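Local coordinates for protein endo-1,4-beta-xylanase (Pseudoalteromonas haloplanktis, PDB 1H14) that hydrolyses internal beta-1,4 linkages in xylan as a cold-adapted member of glycoside hydrolase family 8, at residues R76-S81 against A142-E147; F208-A213 against Y224-A229. The protein carries 1 engineered substitution. One frame throughout, in Å; residues are numbered along the deposited sequence.

Contact 1 of 2, residues R76-S81 against A142-E147; sequences RTEGQS and APNGEE. Engineered in segment 142-147: N144 (natural residue Asp).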
loop_
_atom_site.group_PDB
_atom_site.type_symbol
_atom_site.label_atom_id
_atom_site.label_comp_id
_atom_site.label_asym_id
_atom_site.label_seq_id
_atom_site.Cartn_x
_atom_site.Cartn_y
_atom_site.Cartn_z
ATOM N N ARG A 76 -2.261 -0.731 -13.501
ATOM C CA ARG A 76 -1.324 -1.436 -12.606
ATOM C C ARG A 76 -2.017 -2.249 -11.553
ATOM O O ARG A 76 -3.097 -1.927 -11.059
ATOM C CB ARG A 76 -0.424 -0.386 -11.943
ATOM C CG ARG A 76 0.487 0.345 -12.951
ATOM C CD ARG A 76 1.344 1.488 -12.365
ATOM N NE ARG A 76 1.968 2.172 -13.473
ATOM C CZ ARG A 76 3.243 2.619 -13.524
ATOM N NH1 ARG A 76 3.938 2.716 -12.397
ATOM N NH2 ARG A 76 3.645 3.184 -14.639
ATOM N N THR A 77 -1.394 -3.317 -11.170
ATOM C CA THR A 77 -1.926 -4.136 -10.098
ATOM C C THR A 77 -1.944 -3.449 -8.739
ATOM O O THR A 77 -2.859 -3.679 -7.947
ATOM C CB THR A 77 -1.255 -5.475 -10.018
ATOM O OG1 THR A 77 0.168 -5.337 -9.882
ATOM C CG2 THR A 77 -1.549 -6.362 -11.197
ATOM N N GLU A 78 -0.964 -2.643 -8.438
ATOM C CA GLU A 78 -0.987 -1.886 -7.221
ATOM C C GLU A 78 -2.238 -1.040 -7.066
ATOM O O GLU A 78 -2.996 -1.123 -6.130
ATOM C CB GLU A 78 0.270 -1.034 -7.149
ATOM C CG GLU A 78 0.423 0.314 -6.392
ATOM C CD GLU A 78 1.632 1.188 -6.853
ATOM O OE1 GLU A 78 2.662 0.996 -6.203
ATOM O OE2 GLU A 78 1.532 1.915 -7.954
ATOM N N GLY A 79 -2.511 -0.222 -8.077
ATOM C CA GLY A 79 -3.696 0.615 -7.974
ATOM C C GLY A 79 -4.983 -0.155 -7.944
ATOM O O GLY A 79 -5.928 0.234 -7.272
ATOM N N GLN A 80 -5.038 -1.225 -8.736
ATOM C CA GLN A 80 -6.219 -2.043 -8.815
ATOM C C GLN A 80 -6.555 -2.652 -7.436
ATOM O O GLN A 80 -7.712 -2.625 -6.956
ATOM C CB GLN A 80 -6.015 -3.142 -9.871
ATOM C CG GLN A 80 -7.258 -3.841 -10.306
ATOM C CD GLN A 80 -8.085 -3.096 -11.339
ATOM O OE1 GLN A 80 -9.160 -3.616 -11.836
ATOM N NE2 GLN A 80 -7.694 -1.950 -11.666
ATOM N N SER A 81 -5.509 -3.183 -6.794
ATOM C CA SER A 81 -5.682 -3.868 -5.533
ATOM C C SER A 81 -5.974 -2.852 -4.404
ATOM O O SER A 81 -6.768 -3.114 -3.503
ATOM C CB SER A 81 -4.401 -4.706 -5.252
ATOM O OG SER A 81 -3.277 -3.832 -4.975
ATOM N N ALA A 142 4.102 -7.301 -9.551
ATOM C CA ALA A 142 4.453 -6.281 -8.538
ATOM C C ALA A 142 3.810 -6.846 -7.265
ATOM O O ALA A 142 2.610 -6.656 -7.026
ATOM C CB ALA A 142 3.897 -4.899 -8.842
ATOM N N PRO A 143 4.620 -7.582 -6.469
ATOM C CA PRO A 143 3.990 -8.381 -5.389
ATOM C C PRO A 143 3.174 -7.619 -4.366
ATOM O O PRO A 143 2.325 -8.272 -3.688
ATOM C CB PRO A 143 5.161 -9.146 -4.772
ATOM C CG PRO A 143 6.072 -9.265 -5.939
ATOM C CD PRO A 143 6.025 -7.964 -6.701
ATOM N N ASN A 144 3.382 -6.321 -4.180
ATOM C CA ASN A 144 2.470 -5.587 -3.328
ATOM C C ASN A 144 1.025 -5.614 -3.808
ATOM O O ASN A 144 0.093 -5.540 -3.019
ATOM C CB ASN A 144 2.936 -4.133 -3.236
ATOM C CG ASN A 144 3.311 -3.499 -4.640
ATOM O OD1 ASN A 144 4.101 -4.112 -5.545
ATOM N ND2 ASN A 144 2.953 -2.221 -4.783
ATOM N N GLY A 145 0.855 -5.795 -5.114
ATOM C CA GLY A 145 -0.483 -5.957 -5.662
ATOM C C GLY A 145 -1.140 -7.268 -5.179
ATOM O O GLY A 145 -2.235 -7.192 -4.689
ATOM N N GLU A 146 -0.485 -8.406 -5.385
ATOM C CA GLU A 146 -1.027 -9.626 -4.941
ATOM C C GLU A 146 -1.317 -9.610 -3.416
ATOM O O GLU A 146 -2.348 -10.131 -3.007
ATOM C CB GLU A 146 -0.077 -10.833 -5.286
ATOM C CG GLU A 146 -0.112 -11.307 -6.745
ATOM C CD GLU A 146 0.726 -10.496 -7.719
ATOM O OE1 GLU A 146 1.206 -9.366 -7.373
ATOM O OE2 GLU A 146 1.069 -11.069 -8.737
ATOM N N GLU A 147 -0.454 -8.967 -2.625
ATOM C CA GLU A 147 -0.684 -8.917 -1.206
ATOM C C GLU A 147 -2.003 -8.214 -0.909
ATOM O O GLU A 147 -2.830 -8.667 -0.088
ATOM C CB GLU A 147 0.437 -8.202 -0.438
ATOM C CG GLU A 147 1.750 -8.870 -0.526
ATOM C CD GLU A 147 2.804 -8.121 0.317
ATOM O OE1 GLU A 147 3.016 -6.831 0.090
ATOM O OE2 GLU A 147 3.410 -8.846 1.143
HETATM O O HOH W 1 1.286 -7.837 -9.547
#

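Contact 2 of 2, residues F208-A213 against Y224-A229; sequences FYDYFA and YWRQVA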
loop_
_atom_site.group_PDB
_atom_site.type_symbol
_atom_site.label_atom_id
_atom_site.label_comp_id
_atom_site.label_asym_id
_atom_site.label_seq_id
_atom_site.Cartn_x
_atom_site.Cartn_y
_atom_site.Cartn_z
ATOM N N PHE A 208 -1.093 -7.581 7.838
ATOM C CA PHE A 208 -1.817 -8.368 6.852
ATOM C C PHE A 208 -1.457 -9.800 7.012
ATOM O O PHE A 208 -2.322 -10.652 6.799
ATOM C CB PHE A 208 -1.436 -7.922 5.434
ATOM C CG PHE A 208 -2.123 -6.657 4.942
ATOM C CD1 PHE A 208 -2.760 -5.760 5.771
ATOM C CD2 PHE A 208 -1.986 -6.346 3.589
ATOM C CE1 PHE A 208 -3.339 -4.611 5.230
ATOM C CE2 PHE A 208 -2.532 -5.228 3.061
ATOM C CZ PHE A 208 -3.214 -4.345 3.879
ATOM N N TYR A 209 -0.202 -10.155 7.263
ATOM C CA TYR A 209 0.197 -11.566 7.320
ATOM C C TYR A 209 -0.455 -12.210 8.543
ATOM O O TYR A 209 -0.857 -13.391 8.485
ATOM C CB TYR A 209 1.697 -11.666 7.347
ATOM C CG TYR A 209 2.431 -10.876 6.264
ATOM C CD1 TYR A 209 2.000 -10.853 4.989
ATOM C CD2 TYR A 209 3.435 -10.067 6.636
ATOM C CE1 TYR A 209 2.636 -10.079 4.069
ATOM C CE2 TYR A 209 4.122 -9.338 5.769
ATOM C CZ TYR A 209 3.711 -9.271 4.512
ATOM O OH TYR A 209 4.383 -8.445 3.616
ATOM N N ASP A 210 -0.549 -11.457 9.631
ATOM C CA ASP A 210 -1.291 -11.989 10.802
ATOM C C ASP A 210 -2.750 -12.228 10.489
ATOM O O ASP A 210 -3.322 -13.230 10.926
ATOM C CB ASP A 210 -1.196 -11.033 11.981
ATOM C CG ASP A 210 0.105 -11.166 12.728
ATOM O OD1 ASP A 210 0.514 -12.317 13.074
ATOM O OD2 ASP A 210 0.809 -10.166 12.982
ATOM N N TYR A 211 -3.367 -11.325 9.695
ATOM C CA TYR A 211 -4.753 -11.486 9.304
ATOM C C TYR A 211 -4.844 -12.718 8.370
ATOM O O TYR A 211 -5.779 -13.525 8.516
ATOM C CB TYR A 211 -5.163 -10.201 8.593
ATOM C CG TYR A 211 -6.542 -10.240 7.946
ATOM C CD1 TYR A 211 -7.672 -10.168 8.671
ATOM C CD2 TYR A 211 -6.653 -10.275 6.562
ATOM C CE1 TYR A 211 -8.945 -10.181 8.101
ATOM C CE2 TYR A 211 -7.898 -10.272 5.975
ATOM C CZ TYR A 211 -9.045 -10.278 6.702
ATOM O OH TYR A 211 -10.251 -10.346 6.098
ATOM N N PHE A 212 -3.914 -12.893 7.462
ATOM C CA PHE A 212 -3.902 -14.103 6.610
ATOM C C PHE A 212 -3.911 -15.356 7.508
ATOM O O PHE A 212 -4.671 -16.303 7.258
ATOM C CB PHE A 212 -2.739 -14.114 5.670
ATOM C CG PHE A 212 -2.641 -12.903 4.636
ATOM C CD1 PHE A 212 -3.694 -12.177 4.326
ATOM C CD2 PHE A 212 -1.462 -12.684 3.985
ATOM C CE1 PHE A 212 -3.591 -11.153 3.348
ATOM C CE2 PHE A 212 -1.343 -11.680 3.047
ATOM C CZ PHE A 212 -2.426 -10.888 2.765
ATOM N N ALA A 213 -3.023 -15.411 8.476
ATOM C CA ALA A 213 -2.887 -16.618 9.316
ATOM C C ALA A 213 -4.242 -16.918 9.987
ATOM O O ALA A 213 -4.583 -18.110 10.164
ATOM C CB ALA A 213 -1.872 -16.332 10.414
ATOM N N TYR A 224 2.608 -20.828 8.910
ATOM C CA TYR A 224 3.397 -20.163 7.816
ATOM C C TYR A 224 3.179 -18.650 7.856
ATOM O O TYR A 224 4.144 -17.886 7.869
ATOM C CB TYR A 224 2.981 -20.729 6.453
ATOM C CG TYR A 224 3.715 -20.062 5.281
ATOM C CD1 TYR A 224 4.945 -20.452 4.916
ATOM C CD2 TYR A 224 3.146 -18.959 4.677
ATOM C CE1 TYR A 224 5.653 -19.774 3.896
ATOM C CE2 TYR A 224 3.807 -18.292 3.687
ATOM C CZ TYR A 224 5.005 -18.699 3.261
ATOM O OH TYR A 224 5.697 -18.018 2.280
ATOM N N TRP A 225 1.925 -18.220 7.894
ATOM C CA TRP A 225 1.660 -16.761 7.768
ATOM C C TRP A 225 2.022 -16.027 9.032
ATOM O O TRP A 225 2.431 -14.862 9.003
ATOM C CB TRP A 225 0.253 -16.511 7.313
ATOM C CG TRP A 225 0.078 -16.830 5.858
ATOM C CD1 TRP A 225 -0.678 -17.837 5.317
ATOM C CD2 TRP A 225 0.627 -16.125 4.749
ATOM N NE1 TRP A 225 -0.571 -17.806 3.960
ATOM C CE2 TRP A 225 0.235 -16.761 3.592
ATOM C CE3 TRP A 225 1.433 -15.023 4.644
ATOM C CZ2 TRP A 225 0.637 -16.332 2.328
ATOM C CZ3 TRP A 225 1.862 -14.624 3.395
ATOM C CH2 TRP A 225 1.465 -15.263 2.261
ATOM N N ARG A 226 1.913 -16.668 10.229
ATOM C CA ARG A 226 2.358 -15.997 11.442
ATOM C C ARG A 226 3.820 -15.856 11.402
ATOM O O ARG A 226 4.339 -14.816 11.881
ATOM C CB ARG A 226 1.966 -16.867 12.627
ATOM C CG ARG A 226 2.210 -16.296 13.992
ATOM C CD ARG A 226 1.090 -15.258 14.425
ATOM N NE ARG A 226 -0.195 -15.939 14.602
ATOM C CZ ARG A 226 -1.361 -15.522 14.173
ATOM N NH1 ARG A 226 -2.389 -16.305 14.417
ATOM N NH2 ARG A 226 -1.520 -14.343 13.488
ATOM N N GLN A 227 4.580 -16.800 10.900
ATOM C CA GLN A 227 6.032 -16.701 10.738
ATOM C C GLN A 227 6.389 -15.546 9.743
ATOM O O GLN A 227 7.367 -14.819 9.971
ATOM C CB GLN A 227 6.583 -17.991 10.268
ATOM C CG GLN A 227 6.552 -19.099 11.363
ATOM C CD GLN A 227 6.494 -20.497 10.773
ATOM O OE1 GLN A 227 6.905 -20.749 9.664
ATOM N NE2 GLN A 227 6.089 -21.448 11.650
ATOM N N VAL A 228 5.663 -15.457 8.642
ATOM C CA VAL A 228 5.861 -14.336 7.696
ATOM C C VAL A 228 5.704 -13.043 8.470
ATOM O O VAL A 228 6.465 -12.095 8.282
ATOM C CB VAL A 228 4.949 -14.463 6.536
ATOM C CG1 VAL A 228 4.988 -13.224 5.608
ATOM C CG2 VAL A 228 5.263 -15.651 5.641
ATOM N N ALA A 229 4.672 -12.915 9.287
ATOM C CA ALA A 229 4.438 -11.686 10.020
ATOM C C ALA A 229 5.601 -11.335 10.936
ATOM O O ALA A 229 6.084 -10.205 10.945
ATOM C CB ALA A 229 3.168 -11.768 10.800
#

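Contact 1 of 2, residues R76-S81 against A142-E147
G145 lies against T77, E78 and S81 where two neighbouring helices of the (alpha/alpha)6 barrel of family 8 begin. The segment axes run nearly parallel, 18° apart, and approach to 7.8 Å. This closeness follows from the lack of a side chain on G145, whose CA comes within 4.4 Å of the CA of E78. Its backbone also meets that of T77, with G145 CA 4.0 Å from T77 O.

One turn on, S81 can be followed outward. Its CB presses on the peptide carbonyl opposite, at 3.3 Å from G145 O. With chi1 at 69°, OG sits between the backbone N and the carbonyl carbon and turns back to its own helix. There S81 OG lies 3.0 Å from both T77 O and E78 O, and the geometry does not settle which of them takes its proton; the same oxygen also rests against G145. E78 crosses the side chain of N144, an engineered residue (Asp in nature), at a slant, while its carboxylate is held from outside by R284 and Y380.

On the other side of G145 the helices are joined by water. T77 OG1 is 2.8 Å from a water molecule. That same water accepts the A142 backbone N-H, with N 2.9 Å from the water oxygen, and probably donates to E146 OE1, 2.7 Å from the water oxygen.

Contact 2 of 2, residues F208-A213 against Y224-A229
Helices 208-213 and 224-229 run antiparallel, their axes 168° apart in direction and 7.6 Å apart at closest approach, as the two arms of a helical hairpin. Y209 lies opposite A229, with CA atoms 5.0 Å apart, and A213 opposite W225, with CA atoms 4.8 Å apart. Each close pair has an alanine in it, A229 in the first and A213 in the second, and A213 CB meets W225 CB at 3.8 Å.

Along one flank the contact is aromatic. F212 turns its edge to the face of the W225 six-membered ring in a T-shaped pair, the planes 82° apart and the centroids 5.2 Å apart, while Y224 of W225's own helix covers the opposite face of the indole. V228 CG1 lies over one face of the Y209 ring, 3.7 Å from its centroid, a CH-pi contact.

The other flank is polar. R226 starts away from helix 208-213, but its chain folds at chi2 (79°) and again at chi3, which brings the guanidinium back across the gap. R226 NH2 donates to D210 OD1 at 2.9 Å in a nearly straight hydrogen bond, part of a salt bridge; NH2 comes from the anti side, tilted out of the carboxylate plane, while OD1 lies close to the guanidinium plane. NH2 also makes a weak, bent bond to D210 O at 3.3 Å, and A213 CB lies over one guanidinium face. R233 pairs with D210 OD2.

Around this hairpin, F212 packs on helix 143-160 through F151 and L154, W225 on helix 168-182 through L176 and I179, and both W225 and V228 touch M184 of strand 184-185.

From the N terminus, the chain enters contact 1 at the end of strand 74-76 and returns to it at residue 142 after 60 residues, among them helix 93-107 and strand 123-128. Contact 1 is then complete. Contact 2 opens at residue 208 and closes after a connection of only 10 residues, so the two loops follow in series and neither nest nor cross. Helix 143-160 ties them together: it supplies 142-147 to contact 1 and also packs against helix 206-215. Although the contact centres are about 18 Å apart, E147 OE2 lies 2.7 Å from Y209 OH, probably hydrogen-bonded, and E147 O packs on F212 CZ.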